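Side-chain contacts in alpha-L-rhamnosidase (Streptomyces avermitilis, PDB 3W5M), which hydrolyses terminal non-reducing alpha-L-rhamnose residues from rhamnosides, including citrus flavonoids and gum arabic, and binds L-rhamnose through a calcium-dependent carbohydrate-binding module: residues S595-F600 and S657-T662; P128-P133 and A301-R306. One frame throughout, in Å; residues are numbered along the deposited sequence.

Contact 1: S595-F600 and S657-T662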
# COMPACT_ATOMS: atom_id res chain seq x y z
N SER A 595 -7.69 7.08 -1.99
CA SER A 595 -8.82 7.76 -2.61
C SER A 595 -8.27 8.74 -3.61
O SER A 595 -8.08 9.92 -3.31
CB SER A 595 -9.70 8.45 -1.55
OG SER A 595 -8.91 9.14 -0.55
N ALA A 596 -7.94 8.23 -4.80
CA ALA A 596 -7.50 9.06 -5.91
C ALA A 596 -8.24 8.58 -7.13
O ALA A 596 -8.53 7.39 -7.24
CB ALA A 596 -5.98 8.93 -6.10
N PRO A 597 -8.60 9.50 -8.05
CA PRO A 597 -9.36 9.12 -9.24
C PRO A 597 -8.51 8.34 -10.25
O PRO A 597 -7.28 8.51 -10.30
CB PRO A 597 -9.77 10.47 -9.86
CG PRO A 597 -8.85 11.49 -9.26
CD PRO A 597 -8.40 10.97 -7.94
N PHE A 598 -9.17 7.49 -11.04
CA PHE A 598 -8.52 6.90 -12.21
C PHE A 598 -8.48 7.95 -13.31
O PHE A 598 -9.42 8.70 -13.48
CB PHE A 598 -9.25 5.63 -12.66
CG PHE A 598 -9.12 4.51 -11.67
CD1 PHE A 598 -10.04 4.40 -10.61
CD2 PHE A 598 -8.04 3.64 -11.73
CE1 PHE A 598 -9.87 3.41 -9.65
CE2 PHE A 598 -7.88 2.63 -10.77
CZ PHE A 598 -8.80 2.52 -9.73
N THR A 599 -7.38 8.02 -14.04
CA THR A 599 -7.18 9.16 -14.93
C THR A 599 -6.83 8.76 -16.36
O THR A 599 -6.42 9.61 -17.16
CB THR A 599 -6.05 10.09 -14.40
OG1 THR A 599 -4.90 9.29 -14.11
CG2 THR A 599 -6.52 10.83 -13.10
N PHE A 600 -7.00 7.49 -16.71
CA PHE A 600 -6.74 7.07 -18.09
C PHE A 600 -7.71 6.03 -18.59
O PHE A 600 -7.70 4.89 -18.11
CB PHE A 600 -5.30 6.56 -18.27
CG PHE A 600 -4.79 6.68 -19.69
CD1 PHE A 600 -5.05 5.69 -20.64
CD2 PHE A 600 -4.05 7.81 -20.09
CE1 PHE A 600 -4.59 5.82 -21.94
CE2 PHE A 600 -3.59 7.92 -21.39
CZ PHE A 600 -3.86 6.93 -22.31
N SER A 657 -1.55 10.18 -9.13
CA SER A 657 -0.56 9.57 -8.25
C SER A 657 0.31 10.62 -7.57
O SER A 657 1.19 10.27 -6.78
CB SER A 657 0.33 8.58 -9.05
OG SER A 657 -0.47 7.50 -9.53
N ALA A 658 0.01 11.91 -7.79
CA ALA A 658 0.83 12.98 -7.21
C ALA A 658 0.80 13.02 -5.69
O ALA A 658 1.83 13.04 -5.05
CB ALA A 658 0.45 14.33 -7.78
N ARG A 659 -0.39 13.07 -5.09
CA ARG A 659 -0.42 13.13 -3.64
C ARG A 659 0.18 11.83 -3.05
O ARG A 659 0.91 11.88 -2.04
CB ARG A 659 -1.86 13.29 -3.15
CG ARG A 659 -2.50 14.66 -3.46
CD ARG A 659 -3.96 14.64 -2.97
NE ARG A 659 -4.72 13.69 -3.79
CZ ARG A 659 -5.75 12.95 -3.33
NH1 ARG A 659 -6.15 13.05 -2.08
NH2 ARG A 659 -6.35 12.10 -4.16
N PHE A 660 -0.12 10.69 -3.67
CA PHE A 660 0.28 9.38 -3.12
C PHE A 660 1.81 9.25 -3.13
O PHE A 660 2.41 8.90 -2.12
CB PHE A 660 -0.34 8.21 -3.90
CG PHE A 660 -0.25 6.88 -3.18
CD1 PHE A 660 -1.05 6.61 -2.04
CD2 PHE A 660 0.62 5.89 -3.64
CE1 PHE A 660 -0.96 5.37 -1.39
CE2 PHE A 660 0.71 4.66 -2.99
CZ PHE A 660 -0.09 4.40 -1.86
N LEU A 661 2.41 9.54 -4.27
CA LEU A 661 3.88 9.41 -4.38
C LEU A 661 4.64 10.57 -3.75
O LEU A 661 5.74 10.37 -3.28
CB LEU A 661 4.33 9.11 -5.82
CG LEU A 661 3.68 7.81 -6.29
CD1 LEU A 661 4.00 7.67 -7.77
CD2 LEU A 661 4.14 6.59 -5.49
N THR A 662 4.05 11.77 -3.72
CA THR A 662 4.58 12.87 -2.88
C THR A 662 4.74 12.44 -1.44
O THR A 662 5.79 12.62 -0.84
CB THR A 662 3.73 14.17 -2.98
OG1 THR A 662 3.71 14.62 -4.33
CG2 THR A 662 4.30 15.29 -2.09
O HOH W 1 -8.73 11.90 -1.12
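R659 reaches from the first turn of helix 658-671 to the backbone of S595, and this one guanidinium carries nearly the whole contact. Its close side is NH2, which gives a hydrogen bond of 2.9 Å to S595 O; the N-H...O angle is 157°, and the acceptor lies at the guanidinium edge, near its plane. The same nitrogen packs against A596, 3.7 Å from A596 CB, whose methyl points toward the helix, and P597 CD lies at 4.4 Å from NH2, oblique to the group. A bend at chi3 (-67°) turns the otherwise extended arginine chain, which brings both terminal nitrogens to S595, NH2 to its carbonyl and NH1 to the water on its hydroxyl. E656, just before the helix, adds a salt bridge to NH2. The NH1 side is looser and watery: water 1 accepts from R659 NH1 at 3.0 Å and donates to S595 OG at 2.8 Å, while that hydroxyl also bonds P479 O. A leucine in place of R659 would probably cost S595 O its arginine donor, leave the E656 carboxylate without this positive charge and break the water bridge to S595 OG. Far from the rhamnose sites, the contact lies at a domain junction: the loop from strand 587-594 of the beta-sandwich to strand 600-604 is tied to a helix of the (alpha/alpha)6-barrel, the catalytic fold of family 78 glycoside hydrolases.

Contact 2: P128-P133 and A301-R306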
# COMPACT_ATOMS: atom_id res chain seq x y z
N PRO A 128 -4.66 -5.12 31.14
CA PRO A 128 -5.51 -6.31 31.01
C PRO A 128 -6.14 -6.49 29.61
O PRO A 128 -6.53 -7.60 29.24
CB PRO A 128 -6.61 -6.07 32.06
CG PRO A 128 -6.02 -5.14 33.06
CD PRO A 128 -4.99 -4.31 32.33
N LEU A 129 -6.24 -5.40 28.84
CA LEU A 129 -6.88 -5.41 27.52
C LEU A 129 -5.87 -5.43 26.35
O LEU A 129 -6.21 -5.85 25.24
CB LEU A 129 -7.87 -4.24 27.38
CG LEU A 129 -9.04 -4.17 28.39
CD1 LEU A 129 -9.94 -2.96 28.07
CD2 LEU A 129 -9.85 -5.46 28.41
N THR A 130 -4.65 -5.00 26.61
CA THR A 130 -3.66 -4.87 25.54
C THR A 130 -2.51 -5.88 25.67
O THR A 130 -1.67 -5.98 24.77
CB THR A 130 -3.04 -3.47 25.49
OG1 THR A 130 -2.43 -3.17 26.76
CG2 THR A 130 -4.09 -2.43 25.16
N GLU A 131 -2.43 -6.57 26.80
CA GLU A 131 -1.40 -7.60 26.95
C GLU A 131 -2.04 -8.97 27.03
O GLU A 131 -3.04 -9.16 27.71
CB GLU A 131 -0.53 -7.35 28.17
CG GLU A 131 0.76 -6.63 27.85
CD GLU A 131 0.55 -5.14 27.71
OE1 GLU A 131 0.61 -4.43 28.74
OE2 GLU A 131 0.35 -4.67 26.55
N ALA A 132 -1.43 -9.92 26.34
CA ALA A 132 -1.84 -11.31 26.49
C ALA A 132 -1.52 -11.75 27.91
O ALA A 132 -0.58 -11.21 28.53
CB ALA A 132 -1.10 -12.19 25.48
N PRO A 133 -2.31 -12.71 28.44
CA PRO A 133 -1.93 -13.43 29.66
C PRO A 133 -0.44 -13.76 29.54
O PRO A 133 -0.04 -14.28 28.51
CB PRO A 133 -2.77 -14.70 29.56
CG PRO A 133 -4.03 -14.24 28.88
CD PRO A 133 -3.62 -13.16 27.92
N ALA A 301 -5.58 -7.29 20.13
CA ALA A 301 -6.99 -6.93 20.12
C ALA A 301 -7.16 -5.51 19.58
O ALA A 301 -6.21 -4.72 19.64
CB ALA A 301 -7.58 -7.05 21.52
N ALA A 302 -8.34 -5.22 19.00
CA ALA A 302 -8.77 -3.85 18.67
C ALA A 302 -9.76 -3.49 19.73
O ALA A 302 -10.94 -3.84 19.63
CB ALA A 302 -9.44 -3.77 17.32
N ASN A 303 -9.28 -2.84 20.78
CA ASN A 303 -10.16 -2.50 21.92
C ASN A 303 -11.10 -1.35 21.68
O ASN A 303 -10.88 -0.54 20.79
CB ASN A 303 -9.32 -2.22 23.17
CG ASN A 303 -8.62 -3.47 23.71
OD1 ASN A 303 -9.26 -4.40 24.16
ND2 ASN A 303 -7.31 -3.49 23.65
N GLN A 304 -12.16 -1.26 22.48
CA GLN A 304 -13.08 -0.15 22.44
C GLN A 304 -12.75 0.92 23.49
O GLN A 304 -12.51 0.60 24.64
CB GLN A 304 -14.49 -0.67 22.69
CG GLN A 304 -14.95 -1.65 21.60
CD GLN A 304 -16.35 -2.20 21.86
OE1 GLN A 304 -16.84 -2.21 23.01
NE2 GLN A 304 -16.97 -2.72 20.81
N LEU A 305 -12.73 2.18 23.06
CA LEU A 305 -12.48 3.32 23.96
C LEU A 305 -13.63 4.31 23.82
O LEU A 305 -14.14 4.50 22.72
CB LEU A 305 -11.13 3.97 23.64
CG LEU A 305 -9.85 3.26 24.10
CD1 LEU A 305 -9.58 1.94 23.42
CD2 LEU A 305 -8.69 4.21 23.76
N ARG A 306 -14.09 4.91 24.91
CA ARG A 306 -15.22 5.82 24.79
C ARG A 306 -15.22 6.87 25.87
O ARG A 306 -14.61 6.68 26.92
CB ARG A 306 -16.57 5.08 24.87
CG ARG A 306 -16.89 4.54 26.26
CD ARG A 306 -18.18 3.70 26.26
NE ARG A 306 -19.32 4.36 25.60
CZ ARG A 306 -20.20 5.15 26.21
NH1 ARG A 306 -20.06 5.46 27.49
NH2 ARG A 306 -21.21 5.66 25.50
O HOH W 2 -4.52 -6.93 22.79
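N303 meets the L129 peptide group with the whole of its amide. The direct polar link is a hydrogen bond from N303 ND2 to L129 O, 3.1 Å long with an N-H...O angle of 159°. It is well aligned at the donor, since L129 O lies near the amide plane of N303. It is less regular at the acceptor: ND2 sits above the carbonyl plane, 72° out of it, and so uses no lone pair. Having CG beside the backbone N (chi1 -68°) is what aims the N303 amide at the short helix. A solvent-mediated link joins the same carbonyl to the other chain segment, because water 2 donates to L129 O at 3.2 Å and accepts from A301 N at 2.9 Å. L129 O thus takes one hydrogen from a side chain and another from water. A few van der Waals contacts accompany these bonds. L129 CB packs 3.5 Å from N303 OD1, and the methyl T130 CG2 lies 3.7 Å from N303 ND2, the T130 and N303 side chains crossing at about a right angle. A301 CB approaches L129 O more loosely, at 4.1 Å. T130 OG1 turns instead to E131 OE2, giving it a hydrogen bond of 3.2 Å from above the carboxylate plane; that carboxylate is also salt-bridged to R396. Helix 127-130, which follows the edge strand 123-124, is thereby joined to N303 of strand 303-311, an inner strand of the same antiparallel sheet. That strand runs between 368-377, to which N303 and L305 bond through their backbones, and 422-424, where Q304 and R306 find theirs.

How the contacts relate
From the N terminus, the chain leaves strand 123-124, passes through 128-133 and makes the CBM67 module, whose calcium site includes D179 and N228. Contact 2 closes this long, strand-rich excursion where 301-306 returns, so the module's entry and exit meet at the sheet holding strand 303-311. Only after the following beta-sandwich domains does contact 1 open, at 595-600. It closes at 657-662 round a shorter, mainly helical loop that contains the rhamnose-binding residues D630, R634, D635, E636 and D643. The two loops are in series, neither nested nor crossed, with centres 36 Å apart; contact 2 draws together the chain ends flanking the module, beside the sandwich sheet, and contact 1 ties sandwich to barrel.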